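Local coordinates for uncharacterized protein (Desulfotomaculum acetoxidans, PDB 3U4Y) that is of unknown function but folds as a seven-bladed beta-propeller of the lactonase family, at residues V55-Q66 with A78-V89; I91-V99 with Q111-I121. All blocks are in the same frame, centred on the assembly; numbering follows the deposited sequence.

In the fold
Contacts 1 and 2 lie about 12 Å apart, centre to centre, in successive blades of the seven-bladed propeller. Contact 1 joins the two outer strands of its blade, 63-68 and 75-81, then follows the chain inward as it crosses to the next blade; it is largely buried. Contact 2 pairs the two middle strands of that next blade, 97-100 and 109-114, and is only partly buried, with its turn-end residues nearer solvent. Backbone ladders serve both. Contact 1 adds an amide, a hydroxyl and a selenomethionine around the crossover, whereas contact 2 relies on aromatic rings. The blades meet partly through a tyrosine hydroxyl and a glutamine side chain, with Phe120 packing on Leu64 and Met86.

Contact 1 of 2, residues V55-Q66 with A78-V89; sequences VVTSDFCQTLVQ and AIQEGQSSMADV
Gln62 O accepts a nearly straight hydrogen bond from Gly82 N (2.8 Å, 176° at the hydrogen), and the CA-H of Glu81 also approaches this carbonyl. The same two residues are tied a second time: Gln62 NE2 donates to Gly82 O at 2.8 Å, tilted from the carbonyl plane. Glutamine suits this place because its backbone and its long amide can both reach one residue; CG lies between the backbone N and carbonyl carbon (chi1 61°), and the chain runs extended from there.

From this end the strands 63-66 and 78-81 run antiparallel. Leu64 and Gln80 exchange both backbone bonds, Leu64 N reaching Gln80 O at 2.9 Å, and Gln66 N donates to Ala78 O. Thr63, Val65, Ile79 and Glu81 occupy one face of the ladder. There Ile79 CG2 meets Thr63 CG2, while its CG1 lies alongside Val65 CG1 (4.2 Å), beta-branched chains that favour extended backbone.

Leu64 is on the other face, where Met86, present as selenomethionine, brings its flexible, extended chain. Its SE lies 3.9 Å from Leu64 CB, and CE passes close by Gly82, which has no side chain to obstruct it. Phe120 of the next blade also touches Met86 and Leu64. Farther inward, Thr57 presents both branches: OG1 is 2.9 Å from Ala87 O and is hydrogen-bonded to Asp44 N, while CG2 meets Val89 CG1 tip to tip at 3.7 Å. Met86 N makes a weak bond to Ser58 O.

Residues 82-88 thus pass beside the end of their own blade before entering strand 89-91, the outer-to-inner strand crossover between consecutive blades of a beta-propeller.

Contact 2 of 2, residues I91-V99 with Q111-I121; sequences ITPDDQFAV and QSYSFLKNKFI
Ala98 and Tyr113 form the hydrogen-bonded pair of an antiparallel beta hairpin, the middle two strands of a four-stranded propeller blade. Ala98 N donates to Tyr113 O at 3.0 Å, in the carbonyl plane, and Tyr113 N returns a bond to Ala98 O. Two residues along, before strand 97-100 and after 109-114, Phe115 N meets Gln96 O almost head-on (3.0 Å, 170° at the hydrogen). These bonds satisfy the facing amides and carbonyls, and the CA-H groups of Phe97 and Ser112 further approach Tyr113 O and Ala98 O, respectively.

In and just after the type I turn 92-95, several backbone donors find acceptors within the segment. Asp95 N bonds to Thr92 O. Asp94 OD1 accepts from Gln96 N at 2.7 Å, an Asx turn, met from above the carboxylate plane; the short acidic side chain brings an acceptor back to the turn's amide. Thr92 OG1 takes the bond from Phe97 N (3.1 Å). Outside partners serve other polar ends: Asp95 OD1 accepts from Ser49 N, Ser112 OG bonds to Gly162 O, and Tyr113 OH to Gln66 OE1 of the preceding blade.

Between these polar groups lies hydrocarbon. Ala98 is small enough to admit both Tyr113 and Phe115 on its side of the sheet; Phe115 CE2 reaches Ala98 CB at 3.7 Å. With CG anti to its carbonyl carbon (chi1 -60°), the Phe97 ring extends on the face shared with Val99 and Ser114, where Ile158 also touches it. At the edge of that ring, near its plane, Ile121 CD1 stands 3.6 Å from Phe97 CE1.

Contact 1 of 2, residues V55-Q66 with A78-V89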
# COMPACT_ATOMS: atom_id res chain seq x y z
N VAL A 55 4.47 8.03 -7.66
CA VAL A 55 4.60 6.93 -8.61
C VAL A 55 3.27 6.22 -8.80
O VAL A 55 2.59 5.91 -7.82
CB VAL A 55 5.67 5.94 -8.14
CG1 VAL A 55 5.37 4.59 -8.67
CG2 VAL A 55 7.03 6.39 -8.63
N VAL A 56 2.88 5.99 -10.06
CA VAL A 56 1.68 5.20 -10.37
C VAL A 56 2.03 4.00 -11.23
O VAL A 56 2.89 4.07 -12.09
CB VAL A 56 0.59 6.02 -11.09
CG1 VAL A 56 -0.75 5.39 -10.87
CG2 VAL A 56 0.55 7.42 -10.56
N THR A 57 1.35 2.88 -10.99
CA THR A 57 1.64 1.64 -11.70
C THR A 57 0.51 1.29 -12.66
O THR A 57 -0.59 1.84 -12.58
CB THR A 57 1.86 0.47 -10.71
OG1 THR A 57 0.83 0.50 -9.73
CG2 THR A 57 3.21 0.59 -10.02
N SER A 58 0.77 0.37 -13.58
CA SER A 58 -0.29 -0.13 -14.44
C SER A 58 -0.06 -1.61 -14.71
O SER A 58 1.08 -2.09 -14.74
CB SER A 58 -0.41 0.68 -15.73
OG SER A 58 0.73 0.55 -16.57
N ASP A 59 -1.17 -2.31 -14.88
CA ASP A 59 -1.20 -3.75 -14.96
C ASP A 59 -0.91 -4.22 -16.37
O ASP A 59 0.22 -4.59 -16.69
CB ASP A 59 -2.58 -4.25 -14.52
CG ASP A 59 -2.61 -5.74 -14.29
OD1 ASP A 59 -1.53 -6.34 -14.25
OD2 ASP A 59 -3.72 -6.30 -14.13
N PHE A 60 -1.95 -4.21 -17.21
CA PHE A 60 -1.92 -4.78 -18.56
C PHE A 60 -1.14 -3.86 -19.51
O PHE A 60 -0.54 -4.31 -20.49
CB PHE A 60 -3.36 -5.09 -19.03
CG PHE A 60 -3.50 -5.36 -20.51
CD1 PHE A 60 -2.66 -6.25 -21.17
CD2 PHE A 60 -4.51 -4.75 -21.24
CE1 PHE A 60 -2.81 -6.50 -22.53
CE2 PHE A 60 -4.66 -4.99 -22.60
CZ PHE A 60 -3.81 -5.87 -23.25
N CYS A 61 -1.11 -2.57 -19.17
CA CYS A 61 -0.25 -1.63 -19.88
C CYS A 61 1.22 -1.69 -19.43
O CYS A 61 2.08 -1.04 -19.99
CB CYS A 61 -0.80 -0.20 -19.74
SG CYS A 61 -2.31 0.20 -20.71
N GLN A 62 1.50 -2.50 -18.41
CA GLN A 62 2.84 -2.61 -17.80
C GLN A 62 3.72 -1.35 -17.82
O GLN A 62 4.92 -1.42 -18.09
CB GLN A 62 3.62 -3.81 -18.34
CG GLN A 62 3.89 -3.80 -19.81
CD GLN A 62 4.25 -5.19 -20.31
OE1 GLN A 62 3.41 -6.08 -20.34
NE2 GLN A 62 5.51 -5.38 -20.69
N THR A 63 3.13 -0.21 -17.47
CA THR A 63 3.86 1.03 -17.48
C THR A 63 3.86 1.77 -16.14
O THR A 63 2.81 1.99 -15.54
CB THR A 63 3.30 1.97 -18.54
OG1 THR A 63 3.44 1.34 -19.82
CG2 THR A 63 4.03 3.30 -18.52
N LEU A 64 5.05 2.18 -15.69
CA LEU A 64 5.15 3.03 -14.51
C LEU A 64 5.29 4.51 -14.90
O LEU A 64 6.11 4.85 -15.74
CB LEU A 64 6.36 2.61 -13.67
CG LEU A 64 6.67 3.46 -12.42
CD1 LEU A 64 6.95 2.59 -11.21
CD2 LEU A 64 7.82 4.40 -12.68
N VAL A 65 4.49 5.37 -14.29
CA VAL A 65 4.65 6.82 -14.50
C VAL A 65 5.10 7.55 -13.22
O VAL A 65 4.67 7.19 -12.12
CB VAL A 65 3.37 7.47 -15.05
CG1 VAL A 65 2.71 6.56 -16.05
CG2 VAL A 65 2.41 7.77 -13.93
N GLN A 66 5.96 8.56 -13.38
CA GLN A 66 6.50 9.35 -12.28
C GLN A 66 6.10 10.81 -12.42
O GLN A 66 6.22 11.38 -13.49
CB GLN A 66 8.03 9.26 -12.24
CG GLN A 66 8.71 10.35 -11.40
CD GLN A 66 10.23 10.18 -11.30
OE1 GLN A 66 10.81 9.23 -11.84
NE2 GLN A 66 10.88 11.11 -10.61
N ALA A 78 8.42 11.25 -16.27
CA ALA A 78 8.92 10.02 -16.88
C ALA A 78 7.78 9.06 -17.15
O ALA A 78 6.79 9.05 -16.42
CB ALA A 78 9.98 9.37 -16.01
N ILE A 79 7.91 8.28 -18.23
CA ILE A 79 7.01 7.15 -18.52
C ILE A 79 7.83 5.99 -19.06
O ILE A 79 8.31 6.03 -20.19
CB ILE A 79 5.89 7.50 -19.54
CG1 ILE A 79 4.94 8.55 -18.95
CG2 ILE A 79 5.11 6.25 -19.91
CD1 ILE A 79 3.68 8.79 -19.74
N GLN A 80 8.00 4.95 -18.23
CA GLN A 80 8.76 3.76 -18.62
C GLN A 80 7.90 2.49 -18.67
O GLN A 80 6.97 2.33 -17.87
CB GLN A 80 9.95 3.57 -17.69
CG GLN A 80 11.02 4.63 -17.86
CD GLN A 80 11.80 4.45 -19.15
OE1 GLN A 80 11.91 3.34 -19.67
NE2 GLN A 80 12.35 5.55 -19.67
N GLU A 81 8.21 1.60 -19.61
CA GLU A 81 7.52 0.31 -19.68
C GLU A 81 8.36 -0.73 -18.96
O GLU A 81 9.60 -0.72 -19.06
CB GLU A 81 7.27 -0.15 -21.13
CG GLU A 81 7.68 -1.61 -21.43
CD GLU A 81 7.28 -2.13 -22.83
OE1 GLU A 81 6.26 -1.67 -23.39
OE2 GLU A 81 8.00 -3.01 -23.36
N GLY A 82 7.71 -1.61 -18.23
CA GLY A 82 8.42 -2.67 -17.56
C GLY A 82 8.40 -3.98 -18.33
O GLY A 82 7.65 -4.15 -19.29
N GLN A 83 9.25 -4.90 -17.91
CA GLN A 83 9.28 -6.24 -18.43
C GLN A 83 7.90 -6.92 -18.38
O GLN A 83 7.49 -7.59 -19.34
CB GLN A 83 10.30 -7.05 -17.63
CG GLN A 83 11.48 -7.55 -18.43
CD GLN A 83 11.37 -9.05 -18.73
OE1 GLN A 83 10.37 -9.51 -19.29
NE2 GLN A 83 12.40 -9.80 -18.35
N SER A 84 7.19 -6.74 -17.27
CA SER A 84 5.87 -7.35 -17.11
C SER A 84 4.94 -6.44 -16.31
O SER A 84 5.29 -5.30 -16.01
CB SER A 84 5.98 -8.71 -16.42
OG SER A 84 6.52 -8.57 -15.11
N SER A 85 3.75 -6.94 -15.98
CA SER A 85 2.73 -6.13 -15.31
C SER A 85 3.12 -5.64 -13.90
O SER A 85 4.09 -6.12 -13.32
CB SER A 85 1.44 -6.91 -15.20
OG SER A 85 1.48 -7.75 -14.06
N MSE A 86 2.34 -4.71 -13.36
CA MSE A 86 2.64 -4.07 -12.09
C MSE A 86 1.40 -3.80 -11.25
O MSE A 86 0.34 -3.51 -11.81
CB MSE A 86 3.31 -2.73 -12.34
CG MSE A 86 4.72 -2.81 -12.83
SE MSE A 86 5.22 -1.12 -13.65
CE MSE A 86 6.60 -1.82 -14.84
N ALA A 87 1.52 -3.86 -9.92
CA ALA A 87 0.40 -3.48 -9.07
C ALA A 87 0.81 -2.77 -7.76
O ALA A 87 0.99 -1.57 -7.77
CB ALA A 87 -0.55 -4.65 -8.82
N ASP A 88 0.94 -3.48 -6.64
CA ASP A 88 1.33 -2.79 -5.41
C ASP A 88 2.72 -2.17 -5.65
O ASP A 88 3.53 -2.70 -6.42
CB ASP A 88 1.30 -3.71 -4.15
CG ASP A 88 1.13 -2.91 -2.82
OD1 ASP A 88 0.96 -1.67 -2.85
OD2 ASP A 88 1.16 -3.53 -1.72
N VAL A 89 2.95 -1.01 -5.03
CA VAL A 89 4.27 -0.38 -5.01
C VAL A 89 4.62 0.10 -3.64
O VAL A 89 3.77 0.61 -2.92
CB VAL A 89 4.35 0.89 -5.85
CG1 VAL A 89 5.32 0.72 -6.98
CG2 VAL A 89 2.97 1.33 -6.32

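Contact 2 of 2, residues I91-V99 with Q111-I121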
# COMPACT_ATOMS: atom_id res chain seq x y z
N ILE A 91 8.13 2.39 -1.92
CA ILE A 91 9.39 3.07 -2.15
C ILE A 91 10.32 2.72 -1.00
O ILE A 91 9.86 2.52 0.13
CB ILE A 91 9.21 4.57 -2.15
CG1 ILE A 91 7.77 4.91 -2.54
CG2 ILE A 91 10.23 5.20 -3.06
CD1 ILE A 91 7.62 5.85 -3.71
N THR A 92 11.61 2.63 -1.29
CA THR A 92 12.59 2.42 -0.25
C THR A 92 12.54 3.62 0.66
O THR A 92 12.06 4.68 0.23
CB THR A 92 13.97 2.30 -0.85
OG1 THR A 92 14.16 3.38 -1.77
CG2 THR A 92 14.12 1.00 -1.59
N PRO A 93 13.05 3.48 1.89
CA PRO A 93 12.82 4.54 2.87
C PRO A 93 13.61 5.81 2.51
O PRO A 93 13.22 6.90 2.90
CB PRO A 93 13.36 3.94 4.16
CG PRO A 93 14.22 2.77 3.75
CD PRO A 93 14.20 2.65 2.28
N ASP A 94 14.71 5.64 1.76
CA ASP A 94 15.51 6.76 1.28
C ASP A 94 14.99 7.43 0.01
O ASP A 94 15.62 8.33 -0.52
CB ASP A 94 16.97 6.34 1.08
CG ASP A 94 17.13 5.33 -0.04
OD1 ASP A 94 16.21 5.22 -0.88
OD2 ASP A 94 18.18 4.64 -0.07
N ASP A 95 13.86 6.97 -0.50
CA ASP A 95 13.24 7.63 -1.65
C ASP A 95 14.01 7.42 -2.96
O ASP A 95 13.68 8.01 -3.97
CB ASP A 95 13.11 9.12 -1.38
CG ASP A 95 12.02 9.46 -0.36
OD1 ASP A 95 10.93 8.85 -0.40
OD2 ASP A 95 12.24 10.36 0.47
N GLN A 96 15.04 6.58 -2.94
CA GLN A 96 15.85 6.38 -4.14
C GLN A 96 15.20 5.42 -5.16
O GLN A 96 15.27 5.66 -6.36
CB GLN A 96 17.25 5.91 -3.77
CG GLN A 96 18.24 5.83 -4.93
CD GLN A 96 19.67 5.56 -4.46
OE1 GLN A 96 19.96 5.55 -3.25
NE2 GLN A 96 20.58 5.35 -5.42
N PHE A 97 14.56 4.36 -4.67
CA PHE A 97 13.93 3.34 -5.53
C PHE A 97 12.47 3.07 -5.25
O PHE A 97 12.00 3.22 -4.12
CB PHE A 97 14.64 2.00 -5.41
CG PHE A 97 16.07 2.05 -5.78
CD1 PHE A 97 16.44 2.07 -7.11
CD2 PHE A 97 17.05 2.07 -4.81
CE1 PHE A 97 17.76 2.12 -7.45
CE2 PHE A 97 18.37 2.11 -5.15
CZ PHE A 97 18.73 2.13 -6.46
N ALA A 98 11.76 2.63 -6.29
CA ALA A 98 10.38 2.19 -6.18
C ALA A 98 10.38 0.73 -6.55
O ALA A 98 11.06 0.35 -7.50
CB ALA A 98 9.50 2.95 -7.13
N VAL A 99 9.64 -0.09 -5.81
CA VAL A 99 9.60 -1.52 -6.11
C VAL A 99 8.19 -2.00 -6.35
O VAL A 99 7.25 -1.63 -5.63
CB VAL A 99 10.25 -2.35 -5.01
CG1 VAL A 99 10.23 -3.78 -5.42
CG2 VAL A 99 11.68 -1.93 -4.80
N GLN A 111 10.02 -5.79 -9.71
CA GLN A 111 10.81 -4.85 -10.49
C GLN A 111 11.13 -3.62 -9.67
O GLN A 111 10.22 -3.06 -9.03
CB GLN A 111 10.04 -4.41 -11.73
CG GLN A 111 9.49 -5.54 -12.59
CD GLN A 111 9.02 -5.04 -13.93
OE1 GLN A 111 9.82 -4.87 -14.85
NE2 GLN A 111 7.73 -4.76 -14.05
N SER A 112 12.40 -3.20 -9.70
CA SER A 112 12.83 -1.95 -9.05
C SER A 112 13.14 -0.86 -10.07
O SER A 112 13.56 -1.15 -11.18
CB SER A 112 14.07 -2.16 -8.19
OG SER A 112 15.21 -2.31 -9.01
N TYR A 113 12.99 0.38 -9.64
CA TYR A 113 13.03 1.53 -10.54
C TYR A 113 13.78 2.70 -9.89
O TYR A 113 13.42 3.12 -8.79
CB TYR A 113 11.58 1.91 -10.84
CG TYR A 113 11.37 3.27 -11.44
CD1 TYR A 113 11.40 3.47 -12.82
CD2 TYR A 113 11.12 4.36 -10.63
CE1 TYR A 113 11.19 4.72 -13.36
CE2 TYR A 113 10.92 5.62 -11.17
CZ TYR A 113 10.95 5.79 -12.54
OH TYR A 113 10.73 7.05 -13.06
N SER A 114 14.82 3.21 -10.56
CA SER A 114 15.62 4.33 -10.03
C SER A 114 15.01 5.71 -10.28
O SER A 114 14.83 6.10 -11.42
CB SER A 114 17.05 4.32 -10.59
OG SER A 114 17.86 5.31 -9.97
N PHE A 115 14.71 6.45 -9.21
CA PHE A 115 14.14 7.79 -9.33
C PHE A 115 15.14 8.78 -9.89
O PHE A 115 14.78 9.81 -10.47
CB PHE A 115 13.72 8.29 -7.96
CG PHE A 115 12.33 7.90 -7.56
CD1 PHE A 115 11.26 8.76 -7.77
CD2 PHE A 115 12.09 6.69 -6.92
CE1 PHE A 115 9.99 8.42 -7.38
CE2 PHE A 115 10.82 6.34 -6.52
CZ PHE A 115 9.76 7.20 -6.76
N LEU A 116 16.42 8.48 -9.67
CA LEU A 116 17.49 9.35 -10.14
C LEU A 116 17.65 9.15 -11.64
O LEU A 116 17.64 10.11 -12.41
CB LEU A 116 18.79 8.99 -9.42
CG LEU A 116 18.55 8.27 -8.09
CD1 LEU A 116 19.67 7.29 -7.79
CD2 LEU A 116 18.35 9.25 -6.92
N LYS A 117 17.79 7.89 -12.04
CA LYS A 117 18.02 7.52 -13.43
C LYS A 117 16.72 7.46 -14.21
O LYS A 117 16.74 7.41 -15.44
CB LYS A 117 18.72 6.17 -13.51
CG LYS A 117 19.91 6.02 -12.56
CD LYS A 117 20.82 4.88 -12.99
CE LYS A 117 22.27 5.34 -13.07
NZ LYS A 117 23.10 4.52 -14.00
N ASN A 118 15.60 7.50 -13.50
CA ASN A 118 14.27 7.48 -14.13
C ASN A 118 14.02 6.22 -14.96
O ASN A 118 13.19 6.24 -15.86
CB ASN A 118 14.05 8.73 -14.99
CG ASN A 118 13.96 10.01 -14.17
OD1 ASN A 118 12.89 10.59 -14.03
ND2 ASN A 118 15.09 10.47 -13.65
N LYS A 119 14.75 5.13 -14.66
CA LYS A 119 14.62 3.84 -15.35
C LYS A 119 14.46 2.64 -14.40
O LYS A 119 14.58 2.80 -13.18
CB LYS A 119 15.85 3.59 -16.23
CG LYS A 119 16.73 4.79 -16.48
CD LYS A 119 18.20 4.39 -16.56
CE LYS A 119 18.58 3.52 -15.35
NZ LYS A 119 20.04 3.18 -15.34
N PHE A 120 14.21 1.45 -14.96
CA PHE A 120 14.23 0.22 -14.17
C PHE A 120 15.61 -0.36 -14.10
O PHE A 120 16.42 -0.17 -14.99
CB PHE A 120 13.29 -0.84 -14.70
CG PHE A 120 11.86 -0.52 -14.49
CD1 PHE A 120 11.20 -0.97 -13.38
CD2 PHE A 120 11.17 0.26 -15.40
CE1 PHE A 120 9.86 -0.67 -13.17
CE2 PHE A 120 9.84 0.57 -15.21
CZ PHE A 120 9.18 0.10 -14.08
N ILE A 121 15.87 -1.10 -13.03
CA ILE A 121 17.21 -1.49 -12.65
C ILE A 121 17.32 -2.99 -12.56
O ILE A 121 18.28 -3.58 -13.03
CB ILE A 121 17.63 -0.87 -11.29
CG1 ILE A 121 17.93 0.62 -11.45
CG2 ILE A 121 18.83 -1.58 -10.71
CD1 ILE A 121 19.15 1.08 -10.66